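PDB 5G5G: putative xanthine dehydrogenase YAGS fad-binding subunit from Escherichia coli, which binds the molybdenum-pterin cytosine dinucleotide cofactor and probably oxidises aldehydes as the large subunit of a periplasmic molybdenum-iron-sulfur oxidoreductase. Local coordinates for residues I302-P316 against R332-G346. Numbering follows the deposited sequence.
Sequences ISHESWSGNLPGGTP and RHTGLRLATLDLPEG
Neighbouring parallel strands of a mixed sheet in the molybdopterin-binding domain, 302-310 and 332-340, pair from Ile302 beside Arg332 to Asn310 beside Thr340, then open into two loops that Asn310 ties together. Backbone bonds run throughout, from His333 N to Ile302 O (2.8 Å) to Leu341 N on Asn310 O. On one face of the sheet Glu305 reaches across the pair, its OE2 accepting from His333 NE2 at 2.6 Å on the anti side of the carboxylate. Glu305 OE2 also lies 3.3 Å from Arg337 NH2, well out of the guanidinium plane, so this salt bridge is charge attraction alone; Asp159 gives the arginine a second carboxylate. The Arg337 chain turns sharply about CB-CG (chi2 -75°), folding the guanidinium back over Gly335, where a beta carbon would collide with NH1. Arg337 CB sits over the five-membered ring of Trp307, 3.4 Å from the centroid, a CH-pi contact. At the far end the Asn310 amide uses both its oxygen and its nitrogen: OD1 accepts from Gly346 N (2.9 Å) and Leu311 N, while ND2 donates to Gly346 O (2.9 Å) and, almost straight at 172°, to Thr315 O (3.0 Å). Gly346 suits this close approach, since a beta carbon there would press on ND2. A leucine in place of Asn310 would probably leave Gly346 N and O without these mates and let the two loops drift apart. Ala348, Met349 and Arg350 of the molybdenum pocket lie just beyond Gly346, so this amide probably steadies the chain leading into the active site. His333, hydrogen-bonded also to Asn161 OD1, is likely to be an imidazolium paired with Glu305.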
loop_
_atom_site.group_PDB
_atom_site.type_symbol
_atom_site.label_atom_id
_atom_site.label_comp_id
_atom_site.label_asym_id
_atom_site.label_seq_id
_atom_site.Cartn_x
_atom_site.Cartn_y
_atom_site.Cartn_z
ATOM N N ILE C 302 -26.772 -12.995 21.486
ATOM C CA ILE C 302 -25.893 -12.427 20.470
ATOM C C ILE C 302 -26.225 -13.054 19.129
ATOM O O ILE C 302 -26.282 -14.273 18.980
ATOM C CB ILE C 302 -24.382 -12.562 20.813
ATOM C CG1 ILE C 302 -23.531 -11.937 19.693
ATOM C CG2 ILE C 302 -23.960 -14.027 21.086
ATOM C CD1 ILE C 302 -22.123 -11.668 20.188
ATOM N N SER C 303 -26.523 -12.205 18.163
ATOM C CA SER C 303 -26.830 -12.597 16.803
ATOM C C SER C 303 -25.920 -11.784 15.877
ATOM O O SER C 303 -25.792 -10.535 16.009
ATOM C CB SER C 303 -28.282 -12.344 16.446
ATOM O OG SER C 303 -28.548 -12.530 15.029
ATOM N N HIS C 304 -25.249 -12.477 14.952
ATOM C CA HIS C 304 -24.388 -11.779 13.986
ATOM C C HIS C 304 -24.613 -12.446 12.627
ATOM O O HIS C 304 -24.399 -13.663 12.471
ATOM C CB HIS C 304 -22.947 -11.882 14.417
ATOM C CG HIS C 304 -21.993 -11.010 13.661
ATOM N ND1 HIS C 304 -20.694 -10.841 14.079
ATOM C CD2 HIS C 304 -22.129 -10.283 12.532
ATOM C CE1 HIS C 304 -20.074 -10.025 13.245
ATOM N NE2 HIS C 304 -20.916 -9.690 12.283
ATOM N N GLU C 305 -25.121 -11.672 11.678
ATOM C CA GLU C 305 -25.256 -12.164 10.292
ATOM C C GLU C 305 -24.404 -11.269 9.404
ATOM O O GLU C 305 -24.304 -10.079 9.649
ATOM C CB GLU C 305 -26.699 -12.184 9.845
ATOM C CG GLU C 305 -27.539 -13.163 10.630
ATOM C CD GLU C 305 -28.951 -13.312 10.131
ATOM O OE1 GLU C 305 -29.486 -12.388 9.496
ATOM O OE2 GLU C 305 -29.534 -14.396 10.371
ATOM N N SER C 306 -23.757 -11.859 8.419
ATOM C CA SER C 306 -22.946 -11.114 7.470
ATOM C C SER C 306 -23.204 -11.531 6.042
ATOM O O SER C 306 -23.330 -12.734 5.739
ATOM C CB SER C 306 -21.471 -11.309 7.797
ATOM O OG SER C 306 -20.673 -10.437 7.000
ATOM N N TRP C 307 -23.340 -10.528 5.194
ATOM C CA TRP C 307 -23.474 -10.703 3.744
ATOM C C TRP C 307 -22.170 -10.263 3.077
ATOM O O TRP C 307 -21.602 -9.233 3.414
ATOM C CB TRP C 307 -24.603 -9.817 3.221
ATOM C CG TRP C 307 -25.962 -10.353 3.402
ATOM C CD1 TRP C 307 -26.737 -10.930 2.464
ATOM C CD2 TRP C 307 -26.756 -10.296 4.608
ATOM N NE1 TRP C 307 -27.966 -11.303 3.029
ATOM C CE2 TRP C 307 -27.990 -10.892 4.330
ATOM C CE3 TRP C 307 -26.508 -9.826 5.905
ATOM C CZ2 TRP C 307 -29.011 -11.040 5.331
ATOM C CZ3 TRP C 307 -27.491 -9.981 6.891
ATOM C CH2 TRP C 307 -28.704 -10.584 6.599
ATOM N N SER C 308 -21.718 -11.042 2.110
ATOM C CA SER C 308 -20.612 -10.667 1.220
ATOM C C SER C 308 -20.942 -11.314 -0.120
ATOM O O SER C 308 -21.854 -12.162 -0.197
ATOM C CB SER C 308 -19.235 -11.163 1.745
ATOM O OG SER C 308 -19.123 -12.602 1.640
ATOM N N GLY C 309 -20.215 -10.937 -1.139
ATOM C CA GLY C 309 -20.444 -11.474 -2.459
ATOM C C GLY C 309 -19.183 -11.963 -3.142
ATOM O O GLY C 309 -18.062 -11.597 -2.760
ATOM N N ASN C 310 -19.370 -12.816 -4.133
ATOM C CA ASN C 310 -18.237 -13.286 -4.911
ATOM C C ASN C 310 -18.696 -13.872 -6.225
ATOM O O ASN C 310 -19.915 -14.066 -6.469
ATOM C CB ASN C 310 -17.435 -14.359 -4.101
ATOM C CG ASN C 310 -15.954 -14.238 -4.293
ATOM O OD1 ASN C 310 -15.493 -13.835 -5.375
ATOM N ND2 ASN C 310 -15.190 -14.593 -3.271
ATOM N N LEU C 311 -17.710 -14.237 -7.051
ATOM C CA LEU C 311 -17.969 -14.922 -8.291
ATOM C C LEU C 311 -18.536 -16.288 -7.922
ATOM O O LEU C 311 -18.282 -16.743 -6.805
ATOM C CB LEU C 311 -16.663 -15.124 -9.059
ATOM C CG LEU C 311 -16.062 -13.841 -9.601
ATOM C CD1 LEU C 311 -14.660 -14.117 -10.096
ATOM C CD2 LEU C 311 -16.889 -13.292 -10.743
ATOM N N PRO C 312 -19.287 -16.934 -8.825
ATOM C CA PRO C 312 -19.818 -18.273 -8.499
ATOM C C PRO C 312 -18.739 -19.274 -8.026
ATOM O O PRO C 312 -17.682 -19.408 -8.665
ATOM C CB PRO C 312 -20.377 -18.754 -9.826
ATOM C CG PRO C 312 -20.772 -17.517 -10.551
ATOM C CD PRO C 312 -19.664 -16.537 -10.196
ATOM N N GLY C 313 -19.018 -19.934 -6.907
ATOM C CA GLY C 313 -18.083 -20.847 -6.310
ATOM C C GLY C 313 -17.030 -20.212 -5.436
ATOM O O GLY C 313 -16.222 -20.921 -4.852
ATOM N N GLY C 314 -17.004 -18.875 -5.341
ATOM C CA GLY C 314 -16.031 -18.227 -4.495
ATOM C C GLY C 314 -16.353 -18.241 -3.014
ATOM O O GLY C 314 -17.435 -18.656 -2.589
ATOM N N THR C 315 -15.373 -17.830 -2.252
ATOM C CA THR C 315 -15.468 -17.886 -0.778
ATOM C C THR C 315 -16.295 -16.705 -0.194
ATOM O O THR C 315 -16.192 -15.587 -0.679
ATOM C CB THR C 315 -14.071 -17.868 -0.124
ATOM O OG1 THR C 315 -14.218 -17.938 1.291
ATOM C CG2 THR C 315 -13.293 -16.617 -0.379
ATOM N N PRO C 316 -17.059 -16.965 0.893
ATOM C CA PRO C 316 -17.555 -15.833 1.667
ATOM C C PRO C 316 -16.459 -15.175 2.480
ATOM O O PRO C 316 -15.388 -15.728 2.682
ATOM C CB PRO C 316 -18.571 -16.459 2.634
ATOM C CG PRO C 316 -18.248 -17.916 2.682
ATOM C CD PRO C 316 -17.486 -18.272 1.432
ATOM N N ARG C 332 -27.422 -17.647 21.168
ATOM C CA ARG C 332 -26.558 -17.181 20.088
ATOM C C ARG C 332 -27.032 -17.628 18.722
ATOM O O ARG C 332 -27.573 -18.725 18.544
ATOM C CB ARG C 332 -25.117 -17.737 20.279
ATOM C CG ARG C 332 -24.668 -17.847 21.735
ATOM C CD ARG C 332 -23.259 -18.423 21.858
ATOM N NE ARG C 332 -22.200 -17.528 21.408
ATOM C CZ ARG C 332 -21.463 -16.703 22.158
ATOM N NH1 ARG C 332 -21.651 -16.633 23.444
ATOM N NH2 ARG C 332 -20.498 -15.990 21.603
ATOM N N HIS C 333 -26.820 -16.770 17.749
ATOM C CA HIS C 333 -27.077 -17.117 16.361
ATOM C C HIS C 333 -26.012 -16.462 15.478
ATOM O O HIS C 333 -25.709 -15.253 15.616
ATOM C CB HIS C 333 -28.502 -16.733 15.970
ATOM C CG HIS C 333 -28.709 -16.595 14.499
ATOM N ND1 HIS C 333 -29.015 -17.664 13.696
ATOM C CD2 HIS C 333 -28.630 -15.520 13.680
ATOM C CE1 HIS C 333 -29.121 -17.266 12.437
ATOM N NE2 HIS C 333 -28.857 -15.971 12.390
ATOM N N THR C 334 -25.416 -17.251 14.582
ATOM C CA THR C 334 -24.503 -16.685 13.609
ATOM C C THR C 334 -24.805 -17.272 12.268
ATOM O O THR C 334 -25.247 -18.407 12.155
ATOM C CB THR C 334 -23.007 -16.921 13.956
ATOM O OG1 THR C 334 -22.813 -18.264 14.387
ATOM C CG2 THR C 334 -22.541 -16.081 15.064
ATOM N N GLY C 335 -24.607 -16.477 11.224
ATOM C CA GLY C 335 -24.881 -16.930 9.891
ATOM C C GLY C 335 -24.220 -16.118 8.825
ATOM O O GLY C 335 -24.100 -14.895 8.947
ATOM N N LEU C 336 -23.794 -16.803 7.763
ATOM C CA LEU C 336 -23.265 -16.149 6.569
ATOM C C LEU C 336 -24.271 -16.178 5.444
ATOM O O LEU C 336 -25.043 -17.142 5.291
ATOM C CB LEU C 336 -21.943 -16.800 6.086
ATOM C CG LEU C 336 -20.757 -16.733 7.034
ATOM C CD1 LEU C 336 -19.581 -17.516 6.440
ATOM C CD2 LEU C 336 -20.400 -15.280 7.340
ATOM N N ARG C 337 -24.233 -15.132 4.620
ATOM C CA ARG C 337 -25.071 -15.033 3.431
ATOM C C ARG C 337 -24.159 -14.633 2.270
ATOM O O ARG C 337 -23.456 -13.618 2.357
ATOM C CB ARG C 337 -26.162 -14.024 3.664
ATOM C CG ARG C 337 -27.038 -14.292 4.937
ATOM C CD ARG C 337 -27.957 -15.393 4.692
ATOM N NE ARG C 337 -28.793 -15.626 5.900
ATOM C CZ ARG C 337 -28.484 -16.428 6.923
ATOM N NH1 ARG C 337 -27.382 -17.157 6.899
ATOM N NH2 ARG C 337 -29.376 -16.591 7.922
ATOM N N LEU C 338 -24.189 -15.425 1.200
ATOM C CA LEU C 338 -23.257 -15.239 0.096
ATOM C C LEU C 338 -24.010 -14.861 -1.182
ATOM O O LEU C 338 -24.736 -15.694 -1.742
ATOM C CB LEU C 338 -22.441 -16.538 -0.090
ATOM C CG LEU C 338 -21.383 -16.448 -1.195
ATOM C CD1 LEU C 338 -20.381 -15.341 -1.010
ATOM C CD2 LEU C 338 -20.728 -17.811 -1.268
ATOM N N ALA C 339 -23.846 -13.625 -1.632
ATOM C CA ALA C 339 -24.414 -13.184 -2.913
ATOM C C ALA C 339 -23.467 -13.544 -4.036
ATOM O O ALA C 339 -22.265 -13.744 -3.817
ATOM C CB ALA C 339 -24.639 -11.682 -2.911
ATOM N N THR C 340 -24.025 -13.537 -5.245
ATOM C CA THR C 340 -23.216 -13.627 -6.456
ATOM C C THR C 340 -22.953 -12.234 -7.016
ATOM O O THR C 340 -23.886 -11.519 -7.349
ATOM C CB THR C 340 -23.903 -14.536 -7.471
ATOM O OG1 THR C 340 -23.962 -15.823 -6.868
ATOM C CG2 THR C 340 -23.077 -14.638 -8.759
ATOM N N LEU C 341 -21.676 -11.882 -7.136
ATOM C CA LEU C 341 -21.286 -10.595 -7.717
ATOM C C LEU C 341 -20.254 -10.865 -8.787
ATOM O O LEU C 341 -19.376 -11.678 -8.559
ATOM C CB LEU C 341 -20.702 -9.617 -6.690
ATOM C CG LEU C 341 -21.581 -9.150 -5.489
ATOM C CD1 LEU C 341 -20.778 -8.290 -4.531
ATOM C CD2 LEU C 341 -22.803 -8.396 -6.014
ATOM N N ASP C 342 -20.334 -10.099 -9.881
ATOM C CA ASP C 342 -19.448 -10.230 -11.018
ATOM C C ASP C 342 -18.305 -9.240 -10.977
ATOM O O ASP C 342 -17.760 -8.870 -12.007
ATOM C CB ASP C 342 -20.271 -10.052 -12.305
ATOM C CG ASP C 342 -21.333 -11.112 -12.436
ATOM O OD1 ASP C 342 -20.909 -12.272 -12.586
ATOM O OD2 ASP C 342 -22.565 -10.796 -12.299
ATOM N N LEU C 343 -17.974 -8.745 -9.794
ATOM C CA LEU C 343 -16.745 -8.025 -9.566
ATOM C C LEU C 343 -15.571 -9.011 -9.612
ATOM O O LEU C 343 -15.771 -10.222 -9.696
ATOM C CB LEU C 343 -16.806 -7.362 -8.207
ATOM C CG LEU C 343 -17.774 -6.193 -8.056
ATOM C CD1 LEU C 343 -17.952 -5.836 -6.595
ATOM C CD2 LEU C 343 -17.305 -4.973 -8.836
ATOM N N PRO C 344 -14.328 -8.499 -9.561
ATOM C CA PRO C 344 -13.187 -9.402 -9.468
ATOM C C PRO C 344 -13.290 -10.362 -8.257
ATOM O O PRO C 344 -14.143 -10.133 -7.351
ATOM C CB PRO C 344 -12.011 -8.437 -9.354
ATOM C CG PRO C 344 -12.458 -7.262 -10.216
ATOM C CD PRO C 344 -13.895 -7.098 -9.760
ATOM N N GLU C 345 -12.486 -11.408 -8.285
ATOM C CA GLU C 345 -12.527 -12.457 -7.258
ATOM C C GLU C 345 -12.240 -11.882 -5.870
ATOM O O GLU C 345 -11.178 -11.320 -5.630
ATOM C CB GLU C 345 -11.475 -13.542 -7.524
ATOM C CG GLU C 345 -11.538 -14.761 -6.610
ATOM C CD GLU C 345 -10.454 -15.757 -6.943
ATOM O OE1 GLU C 345 -10.466 -16.307 -8.076
ATOM O OE2 GLU C 345 -9.615 -16.019 -6.065
ATOM N N GLY C 346 -13.154 -12.124 -4.943
ATOM C CA GLY C 346 -12.939 -11.872 -3.548
ATOM C C GLY C 346 -12.132 -13.007 -2.948
ATOM O O GLY C 346 -12.339 -14.189 -3.264
HETATM O O HOH W 1 -30.955 -13.639 7.089
HETATM O O HOH W 2 -20.889 -14.047 3.306
HETATM O O HOH W 3 -12.940 -17.014 -3.796
#